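Local coordinates for protein dTDP-4-dehydrorhamnose 3,5-epimerase (Elizabethkingia anophelis NUHP1, PDB 6C46) that probably catalyses epimerisation at C3' and C5' of dTDP-4-dehydro-6-deoxy-glucose to give dTDP-4-dehydro-L-rhamnose, a step in dTDP-L-rhamnose biosynthesis, at residues H76-L81 against Y140-F145; H70-K75 against E149-V154; D91-L96 against F119-G124; L16-I21 against D95-S100. One frame throughout, in Å; residues are numbered along the deposited sequence.

Interaction 1 (H76-L81 against Y140-F145); sequences HAQAKL and YKCDNF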
loop_
_atom_site.group_PDB
_atom_site.type_symbol
_atom_site.label_atom_id
_atom_site.label_comp_id
_atom_site.label_asym_id
_atom_site.label_seq_id
_atom_site.Cartn_x
_atom_site.Cartn_y
_atom_site.Cartn_z
ATOM N N HIS A 76 2.025 12.428 18.845
ATOM C CA HIS A 76 1.790 12.432 17.406
ATOM C C HIS A 76 2.825 11.636 16.634
ATOM O O HIS A 76 2.707 11.536 15.404
ATOM C CB HIS A 76 1.750 13.882 16.906
ATOM C CG HIS A 76 0.627 14.666 17.515
ATOM N ND1 HIS A 76 -0.688 14.464 17.157
ATOM C CD2 HIS A 76 0.613 15.600 18.497
ATOM C CE1 HIS A 76 -1.462 15.265 17.871
ATOM N NE2 HIS A 76 -0.697 15.966 18.688
ATOM N N ALA A 77 3.787 11.009 17.322
ATOM C CA ALA A 77 4.848 10.276 16.634
ATOM C C ALA A 77 4.262 9.190 15.734
ATOM O O ALA A 77 3.263 8.553 16.066
ATOM C CB ALA A 77 5.826 9.648 17.645
ATOM N N GLN A 78 4.882 9.003 14.572
ATOM C CA GLN A 78 4.400 8.081 13.552
ATOM C C GLN A 78 5.428 6.993 13.327
ATOM O O GLN A 78 6.547 7.300 12.911
ATOM C CB GLN A 78 4.169 8.795 12.230
ATOM C CG GLN A 78 3.082 9.861 12.254
ATOM C CD GLN A 78 3.057 10.680 10.985
ATOM O OE1 GLN A 78 4.078 11.229 10.571
ATOM N NE2 GLN A 78 1.872 10.809 10.377
ATOM N N ALA A 79 5.049 5.732 13.575
ATOM C CA ALA A 79 5.807 4.631 12.995
ATOM C C ALA A 79 5.530 4.594 11.500
ATOM O O ALA A 79 4.415 4.898 11.066
ATOM C CB ALA A 79 5.422 3.290 13.644
ATOM N N LYS A 80 6.555 4.238 10.708
ATOM C CA LYS A 80 6.481 4.278 9.253
ATOM C C LYS A 80 6.904 2.937 8.673
ATOM O O LYS A 80 7.925 2.382 9.082
ATOM C CB LYS A 80 7.358 5.401 8.686
ATOM C CG LYS A 80 6.882 6.798 9.130
ATOM C CD LYS A 80 7.948 7.886 8.938
ATOM C CE LYS A 80 7.476 9.238 9.507
ATOM N NZ LYS A 80 8.614 10.252 9.631
ATOM N N LEU A 81 6.115 2.419 7.732
ATOM C CA LEU A 81 6.463 1.223 6.968
ATOM C C LEU A 81 6.646 1.683 5.537
ATOM O O LEU A 81 5.675 2.080 4.885
ATOM C CB LEU A 81 5.367 0.165 7.063
ATOM C CG LEU A 81 5.673 -1.166 6.383
ATOM C CD1 LEU A 81 6.888 -1.849 7.006
ATOM C CD2 LEU A 81 4.423 -2.036 6.505
ATOM N N TYR A 140 4.835 5.357 1.919
ATOM C CA TYR A 140 5.008 5.218 3.360
ATOM C C TYR A 140 3.654 5.163 4.045
ATOM O O TYR A 140 2.787 6.003 3.795
ATOM C CB TYR A 140 5.902 6.314 3.958
ATOM C CG TYR A 140 5.556 7.765 3.754
ATOM C CD1 TYR A 140 5.111 8.539 4.828
ATOM C CD2 TYR A 140 5.741 8.392 2.524
ATOM C CE1 TYR A 140 4.819 9.873 4.680
ATOM C CE2 TYR A 140 5.452 9.726 2.363
ATOM C CZ TYR A 140 4.991 10.465 3.446
ATOM O OH TYR A 140 4.700 11.798 3.297
ATOM N N LYS A 141 3.472 4.126 4.851
ATOM C CA LYS A 141 2.305 3.941 5.701
ATOM C C LYS A 141 2.678 4.396 7.099
ATOM O O LYS A 141 3.771 4.080 7.589
ATOM C CB LYS A 141 1.874 2.474 5.737
ATOM C CG LYS A 141 1.815 1.774 4.363
ATOM C CD LYS A 141 1.120 0.400 4.435
ATOM C CE LYS A 141 -0.378 0.504 4.771
ATOM N NZ LYS A 141 -1.129 -0.795 4.805
ATOM N N CYS A 142 1.771 5.114 7.751
ATOM C CA CYS A 142 2.039 5.658 9.076
ATOM C C CYS A 142 1.045 5.086 10.058
ATOM O O CYS A 142 -0.138 4.960 9.732
ATOM C CB CYS A 142 1.923 7.167 9.098
ATOM S SG CYS A 142 3.063 7.973 7.955
ATOM N N ASP A 143 1.515 4.811 11.280
ATOM C CA ASP A 143 0.645 4.302 12.331
ATOM C C ASP A 143 0.061 5.422 13.193
ATOM O O ASP A 143 -0.485 5.155 14.266
ATOM C CB ASP A 143 1.387 3.225 13.154
ATOM C CG ASP A 143 2.190 3.784 14.335
ATOM O OD1 ASP A 143 2.534 4.982 14.394
ATOM O OD2 ASP A 143 2.511 2.967 15.228
ATOM N N ASN A 144 0.101 6.668 12.710
ATOM C CA ASN A 144 -0.513 7.782 13.418
ATOM C C ASN A 144 -0.785 8.867 12.394
ATOM O O ASN A 144 -0.201 8.875 11.306
ATOM C CB ASN A 144 0.405 8.286 14.548
ATOM C CG ASN A 144 -0.343 8.920 15.700
ATOM O OD1 ASN A 144 -1.531 9.265 15.604
ATOM N ND2 ASN A 144 0.371 9.112 16.810
ATOM N N PHE A 145 -1.635 9.801 12.766
ATOM C CA PHE A 145 -2.116 10.789 11.809
ATOM C C PHE A 145 -1.196 12.009 11.754
ATOM O O PHE A 145 -0.449 12.314 12.695
ATOM C CB PHE A 145 -3.549 11.196 12.173
ATOM C CG PHE A 145 -4.528 10.045 12.103
ATOM C CD1 PHE A 145 -4.930 9.542 10.869
ATOM C CD2 PHE A 145 -5.020 9.459 13.260
ATOM C CE1 PHE A 145 -5.818 8.462 10.784
ATOM C CE2 PHE A 145 -5.903 8.379 13.200
ATOM C CZ PHE A 145 -6.309 7.887 11.948
HETATM O O HOH W 1 -1.554 12.702 15.190
#

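Interaction 2 (H70-K75 against E149-V154); sequences HLQKGK and ESEGSV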
loop_
_atom_site.group_PDB
_atom_site.type_symbol
_atom_site.label_atom_id
_atom_site.label_comp_id
_atom_site.label_asym_id
_atom_site.label_seq_id
_atom_site.Cartn_x
_atom_site.Cartn_y
_atom_site.Cartn_z
ATOM N N HIS A 70 12.896 13.644 9.189
ATOM C CA HIS A 70 11.610 14.144 9.671
ATOM C C HIS A 70 11.012 13.224 10.725
ATOM O O HIS A 70 11.238 12.008 10.712
ATOM C CB HIS A 70 10.581 14.252 8.522
ATOM C CG HIS A 70 10.994 15.188 7.428
ATOM N ND1 HIS A 70 10.603 15.016 6.118
ATOM C CD2 HIS A 70 11.742 16.316 7.454
ATOM C CE1 HIS A 70 11.098 15.996 5.378
ATOM N NE2 HIS A 70 11.794 16.801 6.163
ATOM N N LEU A 71 10.179 13.805 11.583
ATOM C CA LEU A 71 9.464 13.046 12.605
ATOM C C LEU A 71 8.325 13.918 13.113
ATOM O O LEU A 71 8.268 15.117 12.834
ATOM C CB LEU A 71 10.395 12.647 13.761
ATOM C CG LEU A 71 10.914 13.965 14.379
ATOM C CD1 LEU A 71 10.349 14.214 15.771
ATOM C CD2 LEU A 71 12.429 14.062 14.378
ATOM N N GLN A 72 7.412 13.303 13.862
ATOM C CA GLN A 72 6.416 14.037 14.633
ATOM C C GLN A 72 6.666 13.742 16.106
ATOM O O GLN A 72 7.025 12.613 16.463
ATOM C CB GLN A 72 4.967 13.652 14.217
ATOM C CG GLN A 72 4.608 14.221 12.843
ATOM C CD GLN A 72 3.154 14.064 12.430
ATOM O OE1 GLN A 72 2.730 14.663 11.443
ATOM N NE2 GLN A 72 2.376 13.301 13.191
ATOM N N LYS A 73 6.522 14.760 16.944
ATOM C CA LYS A 73 6.904 14.655 18.353
ATOM C C LYS A 73 5.792 14.083 19.225
ATOM O O LYS A 73 4.605 14.255 18.950
ATOM C CB LYS A 73 7.295 16.016 18.910
ATOM C CG LYS A 73 8.566 16.604 18.320
ATOM C CD LYS A 73 8.809 17.994 18.947
ATOM C CE LYS A 73 9.682 18.864 18.045
ATOM N NZ LYS A 73 9.877 20.256 18.572
ATOM N N GLY A 74 6.200 13.429 20.309
ATOM C CA GLY A 74 5.277 13.114 21.397
ATOM C C GLY A 74 4.173 12.158 20.980
ATOM O O GLY A 74 4.393 11.182 20.262
ATOM N N LYS A 75 2.949 12.461 21.417
ATOM C CA LYS A 75 1.829 11.571 21.137
ATOM C C LYS A 75 1.455 11.538 19.664
ATOM O O LYS A 75 0.622 10.711 19.280
ATOM C CB LYS A 75 0.602 11.994 21.941
ATOM C CG LYS A 75 0.007 13.307 21.518
ATOM C CD LYS A 75 -1.022 13.748 22.586
ATOM C CE LYS A 75 -1.812 14.948 22.159
ATOM N NZ LYS A 75 -2.962 15.131 23.095
ATOM N N GLU A 149 1.823 20.868 13.766
ATOM C CA GLU A 149 2.427 21.538 14.908
ATOM C C GLU A 149 3.436 20.640 15.600
ATOM O O GLU A 149 4.405 21.134 16.189
ATOM C CB GLU A 149 1.342 21.973 15.890
ATOM C CG GLU A 149 1.866 22.724 17.093
ATOM C CD GLU A 149 0.777 23.043 18.106
ATOM O OE1 GLU A 149 -0.412 22.749 17.831
ATOM O OE2 GLU A 149 1.114 23.587 19.179
ATOM N N SER A 150 3.243 19.323 15.520
ATOM C CA SER A 150 4.111 18.384 16.219
ATOM C C SER A 150 5.421 18.101 15.480
ATOM O O SER A 150 6.238 17.333 15.994
ATOM C CB SER A 150 3.378 17.052 16.434
ATOM O OG SER A 150 3.318 16.305 15.216
ATOM N N GLU A 151 5.643 18.674 14.299
ATOM C CA GLU A 151 6.762 18.231 13.474
ATOM C C GLU A 151 8.105 18.539 14.126
ATOM O O GLU A 151 8.301 19.599 14.718
ATOM C CB GLU A 151 6.667 18.866 12.085
ATOM C CG GLU A 151 5.553 18.219 11.273
ATOM C CD GLU A 151 5.392 18.803 9.852
ATOM O OE1 GLU A 151 5.929 19.887 9.575
ATOM O OE2 GLU A 151 4.714 18.167 9.021
ATOM N N GLY A 152 9.023 17.571 14.044
ATOM C CA GLY A 152 10.401 17.769 14.434
ATOM C C GLY A 152 11.292 17.429 13.249
ATOM O O GLY A 152 10.813 16.957 12.208
ATOM N N SER A 153 12.595 17.669 13.413
ATOM C CA SER A 153 13.501 17.445 12.290
ATOM C C SER A 153 14.935 17.398 12.786
ATOM O O SER A 153 15.263 17.931 13.847
ATOM C CB SER A 153 13.373 18.539 11.225
ATOM O OG SER A 153 13.749 19.783 11.772
ATOM N N VAL A 154 15.784 16.746 11.996
ATOM C CA VAL A 154 17.225 16.711 12.230
ATOM C C VAL A 154 17.903 16.978 10.896
ATOM O O VAL A 154 17.538 16.371 9.884
ATOM C CB VAL A 154 17.678 15.348 12.804
ATOM C CG1 VAL A 154 19.191 15.320 12.971
ATOM C CG2 VAL A 154 16.994 15.075 14.127
HETATM O O HOH W 2 4.442 15.589 9.543
HETATM O O HOH W 3 7.245 21.166 16.971
#

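Interaction 3 (D91-L96 against F119-G124); sequences DVAVDL and FYVPRG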
loop_
_atom_site.group_PDB
_atom_site.type_symbol
_atom_site.label_atom_id
_atom_site.label_comp_id
_atom_site.label_asym_id
_atom_site.label_seq_id
_atom_site.Cartn_x
_atom_site.Cartn_y
_atom_site.Cartn_z
ATOM N N ASP A 91 17.214 4.823 1.908
ATOM C CA ASP A 91 16.342 5.229 2.996
ATOM C C ASP A 91 17.113 5.132 4.305
ATOM O O ASP A 91 17.798 4.136 4.533
ATOM C CB ASP A 91 15.129 4.319 3.056
ATOM C CG ASP A 91 14.061 4.860 3.960
ATOM O OD1 ASP A 91 13.123 5.526 3.454
ATOM O OD2 ASP A 91 14.189 4.648 5.180
ATOM N N VAL A 92 16.986 6.144 5.176
ATOM C CA VAL A 92 17.778 6.215 6.411
ATOM C C VAL A 92 16.861 6.443 7.606
ATOM O O VAL A 92 15.940 7.260 7.541
ATOM C CB VAL A 92 18.830 7.349 6.337
ATOM C CG1 VAL A 92 19.537 7.496 7.672
ATOM C CG2 VAL A 92 19.856 7.066 5.229
ATOM N N ALA A 93 17.109 5.715 8.690
ATOM C CA ALA A 93 16.414 5.898 9.957
ATOM C C ALA A 93 17.429 6.221 11.048
ATOM O O ALA A 93 18.562 5.730 11.010
ATOM C CB ALA A 93 15.618 4.648 10.342
ATOM N N VAL A 94 17.013 7.054 12.015
ATOM C CA VAL A 94 17.842 7.457 13.154
ATOM C C VAL A 94 17.038 7.265 14.430
ATOM O O VAL A 94 15.933 7.807 14.558
ATOM C CB VAL A 94 18.297 8.924 13.063
ATOM C CG1 VAL A 94 19.225 9.257 14.268
ATOM C CG2 VAL A 94 18.966 9.185 11.726
ATOM N N ASP A 95 17.578 6.509 15.364
ATOM C CA ASP A 95 16.900 6.269 16.633
ATOM C C ASP A 95 17.101 7.499 17.510
ATOM O O ASP A 95 18.241 7.870 17.819
ATOM C CB ASP A 95 17.459 4.984 17.269
ATOM C CG ASP A 95 16.727 4.562 18.531
ATOM O OD1 ASP A 95 15.914 5.351 19.075
ATOM O OD2 ASP A 95 16.955 3.405 18.967
ATOM N N LEU A 96 16.003 8.149 17.898
ATOM C CA LEU A 96 16.080 9.326 18.754
ATOM C C LEU A 96 15.445 9.109 20.118
ATOM O O LEU A 96 15.130 10.084 20.811
ATOM C CB LEU A 96 15.442 10.529 18.061
ATOM C CG LEU A 96 16.110 10.944 16.743
ATOM C CD1 LEU A 96 15.266 12.037 16.060
ATOM C CD2 LEU A 96 17.544 11.413 16.983
ATOM N N PHE A 119 10.728 -1.342 5.021
ATOM C CA PHE A 119 11.568 -0.913 6.134
ATOM C C PHE A 119 10.620 -0.365 7.190
ATOM O O PHE A 119 9.821 0.535 6.897
ATOM C CB PHE A 119 12.557 0.150 5.635
ATOM C CG PHE A 119 13.622 0.571 6.631
ATOM C CD1 PHE A 119 14.115 1.873 6.603
ATOM C CD2 PHE A 119 14.176 -0.323 7.518
ATOM C CE1 PHE A 119 15.139 2.278 7.479
ATOM C CE2 PHE A 119 15.181 0.070 8.392
ATOM C CZ PHE A 119 15.661 1.381 8.376
ATOM N N TYR A 120 10.643 -0.954 8.384
ATOM C CA TYR A 120 9.771 -0.522 9.481
ATOM C C TYR A 120 10.571 0.373 10.418
ATOM O O TYR A 120 11.541 -0.081 11.025
ATOM C CB TYR A 120 9.191 -1.702 10.273
ATOM C CG TYR A 120 8.454 -1.233 11.526
ATOM C CD1 TYR A 120 7.191 -0.651 11.431
ATOM C CD2 TYR A 120 9.036 -1.332 12.801
ATOM C CE1 TYR A 120 6.521 -0.194 12.562
ATOM C CE2 TYR A 120 8.367 -0.865 13.955
ATOM C CZ TYR A 120 7.109 -0.307 13.816
ATOM O OH TYR A 120 6.416 0.165 14.910
ATOM N N VAL A 121 10.149 1.628 10.543
ATOM C CA VAL A 121 10.793 2.682 11.319
ATOM C C VAL A 121 9.886 2.985 12.514
ATOM O O VAL A 121 8.791 3.553 12.331
ATOM C CB VAL A 121 10.998 3.949 10.472
ATOM C CG1 VAL A 121 11.745 4.988 11.265
ATOM C CG2 VAL A 121 11.735 3.639 9.155
ATOM N N PRO A 122 10.278 2.639 13.731
ATOM C CA PRO A 122 9.385 2.826 14.892
ATOM C C PRO A 122 9.105 4.295 15.188
ATOM O O PRO A 122 9.822 5.193 14.754
ATOM C CB PRO A 122 10.176 2.202 16.058
ATOM C CG PRO A 122 11.240 1.308 15.387
ATOM C CD PRO A 122 11.550 1.966 14.075
ATOM N N ARG A 123 8.060 4.529 15.994
ATOM C CA ARG A 123 7.893 5.819 16.641
ATOM C C ARG A 123 9.144 6.162 17.444
ATOM O O ARG A 123 9.754 5.282 18.053
ATOM C CB ARG A 123 6.698 5.799 17.589
ATOM C CG ARG A 123 5.339 5.615 16.873
ATOM C CD ARG A 123 4.177 5.808 17.842
ATOM N NE ARG A 123 2.900 5.601 17.145
ATOM C CZ ARG A 123 1.722 5.885 17.680
ATOM N NH1 ARG A 123 1.672 6.396 18.913
ATOM N NH2 ARG A 123 0.597 5.670 16.983
ATOM N N GLY A 124 9.487 7.456 17.477
ATOM C CA GLY A 124 10.678 7.950 18.159
ATOM C C GLY A 124 11.918 7.981 17.285
ATOM O O GLY A 124 13.013 8.291 17.779
#

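Interaction 4 (L16-I21 against D95-S100); sequences LKDCYI and DLRENS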
loop_
_atom_site.group_PDB
_atom_site.type_symbol
_atom_site.label_atom_id
_atom_site.label_comp_id
_atom_site.label_asym_id
_atom_site.label_seq_id
_atom_site.Cartn_x
_atom_site.Cartn_y
_atom_site.Cartn_z
ATOM N N LEU A 16 19.384 -1.128 14.632
ATOM C CA LEU A 16 18.603 -0.217 15.463
ATOM C C LEU A 16 17.470 -0.989 16.139
ATOM O O LEU A 16 16.773 -1.765 15.484
ATOM C CB LEU A 16 18.051 0.958 14.642
ATOM C CG LEU A 16 19.098 1.741 13.823
ATOM C CD1 LEU A 16 18.451 2.952 13.149
ATOM C CD2 LEU A 16 20.278 2.188 14.671
ATOM N N LYS A 17 17.303 -0.789 17.444
ATOM C CA LYS A 17 16.293 -1.562 18.168
ATOM C C LYS A 17 14.906 -1.292 17.614
ATOM O O LYS A 17 14.518 -0.134 17.456
ATOM C CB LYS A 17 16.303 -1.200 19.652
ATOM C CG LYS A 17 15.399 -2.109 20.509
ATOM C CD LYS A 17 15.445 -1.698 21.999
ATOM C CE LYS A 17 14.793 -0.347 22.225
ATOM N NZ LYS A 17 14.713 -0.018 23.671
ATOM N N ASP A 18 14.143 -2.364 17.383
ATOM C CA ASP A 18 12.754 -2.366 16.927
ATOM C C ASP A 18 12.616 -1.963 15.475
ATOM O O ASP A 18 11.489 -1.834 14.988
ATOM C CB ASP A 18 11.842 -1.441 17.741
ATOM C CG ASP A 18 11.854 -1.765 19.238
ATOM O OD1 ASP A 18 11.658 -2.943 19.585
ATOM O OD2 ASP A 18 12.057 -0.844 20.057
ATOM N N CYS A 19 13.710 -1.752 14.770
ATOM C CA CYS A 19 13.666 -1.341 13.375
ATOM C C CYS A 19 13.975 -2.568 12.512
ATOM O O CYS A 19 15.031 -3.190 12.670
ATOM C CB CYS A 19 14.666 -0.191 13.188
ATOM S SG CYS A 19 14.952 0.414 11.536
ATOM N N TYR A 20 13.046 -2.938 11.618
ATOM C CA TYR A 20 13.137 -4.209 10.905
ATOM C C TYR A 20 12.965 -4.029 9.409
ATOM O O TYR A 20 12.287 -3.107 8.941
ATOM C CB TYR A 20 12.066 -5.241 11.369
ATOM C CG TYR A 20 12.194 -5.547 12.831
ATOM C CD1 TYR A 20 13.218 -6.376 13.298
ATOM C CD2 TYR A 20 11.306 -5.010 13.744
ATOM C CE1 TYR A 20 13.367 -6.633 14.650
ATOM C CE2 TYR A 20 11.436 -5.271 15.096
ATOM C CZ TYR A 20 12.455 -6.076 15.541
ATOM O OH TYR A 20 12.574 -6.313 16.880
ATOM N N ILE A 21 13.557 -4.963 8.671
ATOM C CA ILE A 21 13.322 -5.131 7.243
ATOM C C ILE A 21 12.302 -6.252 7.066
ATOM O O ILE A 21 12.484 -7.350 7.608
ATOM C CB ILE A 21 14.634 -5.466 6.511
ATOM C CG1 ILE A 21 15.641 -4.322 6.676
ATOM C CG2 ILE A 21 14.366 -5.782 5.005
ATOM C CD1 ILE A 21 17.078 -4.770 6.395
ATOM N N ASP A 95 17.578 6.509 15.364
ATOM C CA ASP A 95 16.900 6.269 16.633
ATOM C C ASP A 95 17.101 7.499 17.510
ATOM O O ASP A 95 18.241 7.870 17.819
ATOM C CB ASP A 95 17.459 4.984 17.269
ATOM C CG ASP A 95 16.727 4.562 18.531
ATOM O OD1 ASP A 95 15.914 5.351 19.075
ATOM O OD2 ASP A 95 16.955 3.405 18.967
ATOM N N LEU A 96 16.003 8.149 17.898
ATOM C CA LEU A 96 16.080 9.326 18.754
ATOM C C LEU A 96 15.445 9.109 20.118
ATOM O O LEU A 96 15.130 10.084 20.811
ATOM C CB LEU A 96 15.442 10.529 18.061
ATOM C CG LEU A 96 16.110 10.944 16.743
ATOM C CD1 LEU A 96 15.266 12.037 16.060
ATOM C CD2 LEU A 96 17.544 11.413 16.983
ATOM N N ARG A 97 15.245 7.854 20.523
ATOM C CA ARG A 97 14.703 7.561 21.845
ATOM C C ARG A 97 15.825 7.624 22.875
ATOM O O ARG A 97 16.715 6.763 22.891
ATOM C CB ARG A 97 14.026 6.189 21.840
ATOM C CG ARG A 97 12.898 6.135 20.812
ATOM C CD ARG A 97 12.431 4.709 20.585
ATOM N NE ARG A 97 13.541 3.883 20.090
ATOM C CZ ARG A 97 13.443 2.591 19.805
ATOM N NH1 ARG A 97 12.276 1.965 19.952
ATOM N NH2 ARG A 97 14.516 1.931 19.368
ATOM N N GLU A 98 15.753 8.607 23.780
ATOM C CA GLU A 98 16.874 8.850 24.696
ATOM C C GLU A 98 17.148 7.651 25.591
ATOM O O GLU A 98 18.277 7.470 26.061
ATOM C CB GLU A 98 16.621 10.096 25.556
ATOM N N ASN A 99 16.142 6.822 25.830
ATOM C CA ASN A 99 16.196 5.628 26.661
ATOM C C ASN A 99 16.638 4.383 25.900
ATOM O O ASN A 99 16.734 3.311 26.497
ATOM C CB ASN A 99 14.811 5.378 27.277
ATOM C CG ASN A 99 13.667 5.572 26.268
ATOM O OD1 ASN A 99 13.693 6.487 25.435
ATOM N ND2 ASN A 99 12.652 4.723 26.364
ATOM N N SER A 100 16.835 4.478 24.588
ATOM C CA SER A 100 17.159 3.332 23.752
ATOM C C SER A 100 18.657 3.067 23.761
ATOM O O SER A 100 19.461 3.998 23.677
ATOM C CB SER A 100 16.697 3.577 22.307
ATOM O OG SER A 100 17.261 2.609 21.449
#

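Interaction 1 (H76-L81 against Y140-F145)
Three flat groups, the amides of Gln78 and Asn144 and the carboxylate of Asp143, occupy the loop end of an antiparallel ladder in a cupin sheet. The two amide planes stand 60° apart and their side chains cross at about a right angle. Asn144 ND2 donates in its own plane to Ala77 O (3.0 Å), while Gln78 NE2 comes to Asn144 O (3.0 Å) from above the carbonyl plane. The Asp143 carboxylate is met over a face: Ala79 N lies 2.7 Å from Asp143 OD1 and 59° out of the plane. With chi1 at 88°, Asp143 CG sits between its own N and C, which turns the group back over Ala79. Asp143 OD1 also accepts a salt bridge from Arg123 NE, and Asp143 OD2 a hydrogen bond from Asn50 ND2. Beyond the loop, Leu81 and Lys141 form a hydrogen-bonded pair and Lys80 and Cys142 a non-hydrogen-bonded one. Lys141 sends its amine to Asp56 of the second subunit, and Tyr140, the predicted proton donor, immediately precedes it on the strand. At the edge of the His76 ring, water 1 lies 2.8 Å from His76 ND1 and donates to Phe145 O.

Interaction 2 (H70-K75 against E149-V154)
Leu71 and Gly152 form the hydrogen-bonded pair of a short antiparallel ladder, flanked by the non-hydrogen-bonded pairs His70 with Ser153 and Gln72 with Glu151. The bonds are unequal: Gly152 N reaches Leu71 O at 2.8 Å and nearly straight (172°), whereas Leu71 N to Gly152 O is stretched to 3.3 Å. Lys73 N continues the ladder past the strand by binding Ser150 O (2.8 Å).

The apolar contacts lie on the Leu71 face. There Leu71 CG and both methyls fold over the backbone of Gly152, CD1 coming to 3.8 Å from Gly152 CA. A chi1 of 61° bends the isobutyl group toward the partner strand. Farther on, the extended Lys73 chain runs alongside Ser150 O and brings CE against Gly152 CA.

Side-chain polar groups meet through water or turn to neighbours. Water 2 donates to both Gln72 OE1 (2.7 Å) and Glu151 OE2 (2.6 Å). Ser150 OG rests against Gln72 CB at 3.3 Å while bonding to Asn147 O. The amide of Gln72 is held at both ends, by Asn147 N and by the carbonyls of His76 and Phe145, which should fix its rotation.

His70, the predicted proton acceptor, bonds to Asp178 on helix 176-179. Strand 151-153 forms the edge of the five-stranded sheet in this chain, and strand 66-72 lies between it and strand 125-131.

Interaction 3 (D91-L96 against F119-G124)
Asp91 and Phe119 meet carboxylate to ring edge in a buried contact between the two facing sheets of the cupin fold. The strand segments lie 8.6 Å apart at closest axis approach and run at 29° to each other, so side chains rather than a backbone ladder join them.

Both residues place CG opposite the backbone N about the first torsion, at -168° in Asp91 and -172° in Phe119, which carries each group into the space between the sheets. Asp91 OD2 then lies near the ring plane, 3.1 Å from Phe119 CD1, with the carboxylate turned almost perpendicular to the ring. Its other oxygen, OD1, bonds to His127 on strand 125-131. The same phenyl group brings CE1 to within 3.7 Å of Ala93 CB, with CZ hardly farther away. Val121 points both of its methyls at that same CB, CG1 at 4.0 Å. Short Ala93 thus receives two larger side chains at once. The Phe119 ring is further packed by Tyr107, Met109 and Val82.

Where the strands end, Gly124, with its positive phi, turns its carbonyl to Leu96. Leu96 N lies in the carbonyl plane, 3.0 Å from Gly124 O, and Leu96 CB packs on the same oxygen.

Chemically, the two oxygens of Asp91 differ: OD1 has the His127 bond, while the C-H edge of Phe119 probably offers OD2 a weakly favourable electrostatic environment, which may help a carboxylate to be accommodated among apolar side chains.

Interaction 4 (L16-I21 against D95-S100)
Arg97 binds Asp18 and the backbone of Lys17 with separate nitrogens, joining the turn that leads into strand 20-23 to the loop between strands 88-95 and 106-112. Arg97 NH1 forms a salt bridge with Asp18 OD2 (2.8 Å), using the oxygen's anti lone pair, although the carboxylate plane stands 76° from that of the guanidinium. Arg97 NH2 donates to Lys17 O, also at 2.8 Å, reaching it from above the carbonyl plane and at a bent 135°.

The Arg97 chain bends at its third torsion, bringing the guanidinium back beside Asp95. NE and the other N-H of NH2 hold Asp95 in a side-on grip, NE to OD1 and NH2 to OD2, the latter nearly straight at 176°. Asp95 OD1 also accepts from Arg97 N at 3.0 Å, closing an Asx turn, and the two donors approach that oxygen from opposite faces. Ser100 OG donates to Asp95 OD2 (2.6 Å). Thr102 adds a bond to the same oxygen and another to Lys17 N.

Two beta turns present these groups: a type II turn from Leu16 to Cys19, with Asp18 at positive phi, and a type I turn from Arg97 to Ser100. Around the polar centre, Lys17 CB packs 3.6 Å from Arg97 NH2 and its CE reaches toward Ser100 OG. Leu16 CD1 lies 4.3 Å from Asp95 N, beside Phe125.

One arginine is thus shared between two acids, with Lys17 NZ 4.7 Å from Arg97 NH2. The positive guanidinium probably favours the ionised form of both Asp18 and Asp95, and bonds from NE, NH1 and NH2 leave it little freedom to rotate.

Overall arrangement
From the N terminus, the turn before strand 20-23 comes first; interaction 4 closes its loop at 95-100. Before that, 70-75 and 76-81 pass in succession, so interaction 4 crosses interactions 1 and 2. Strand 88-95 opens interaction 3 just before interaction 4 closes, and 119-124 completes it in a short loop nested inside interaction 1, which is itself nested inside interaction 2. Interaction 4, which shares Asp95 and Leu96 with interaction 3, ties the turn before strand 20-23 of the six-stranded sheet to the loop after strand 88-95 of the five-stranded one. Interactions 1 and 2 are ladders in those two sheets, and interaction 3 spans them. Leu71 against Leu96 joins interactions 2 and 3.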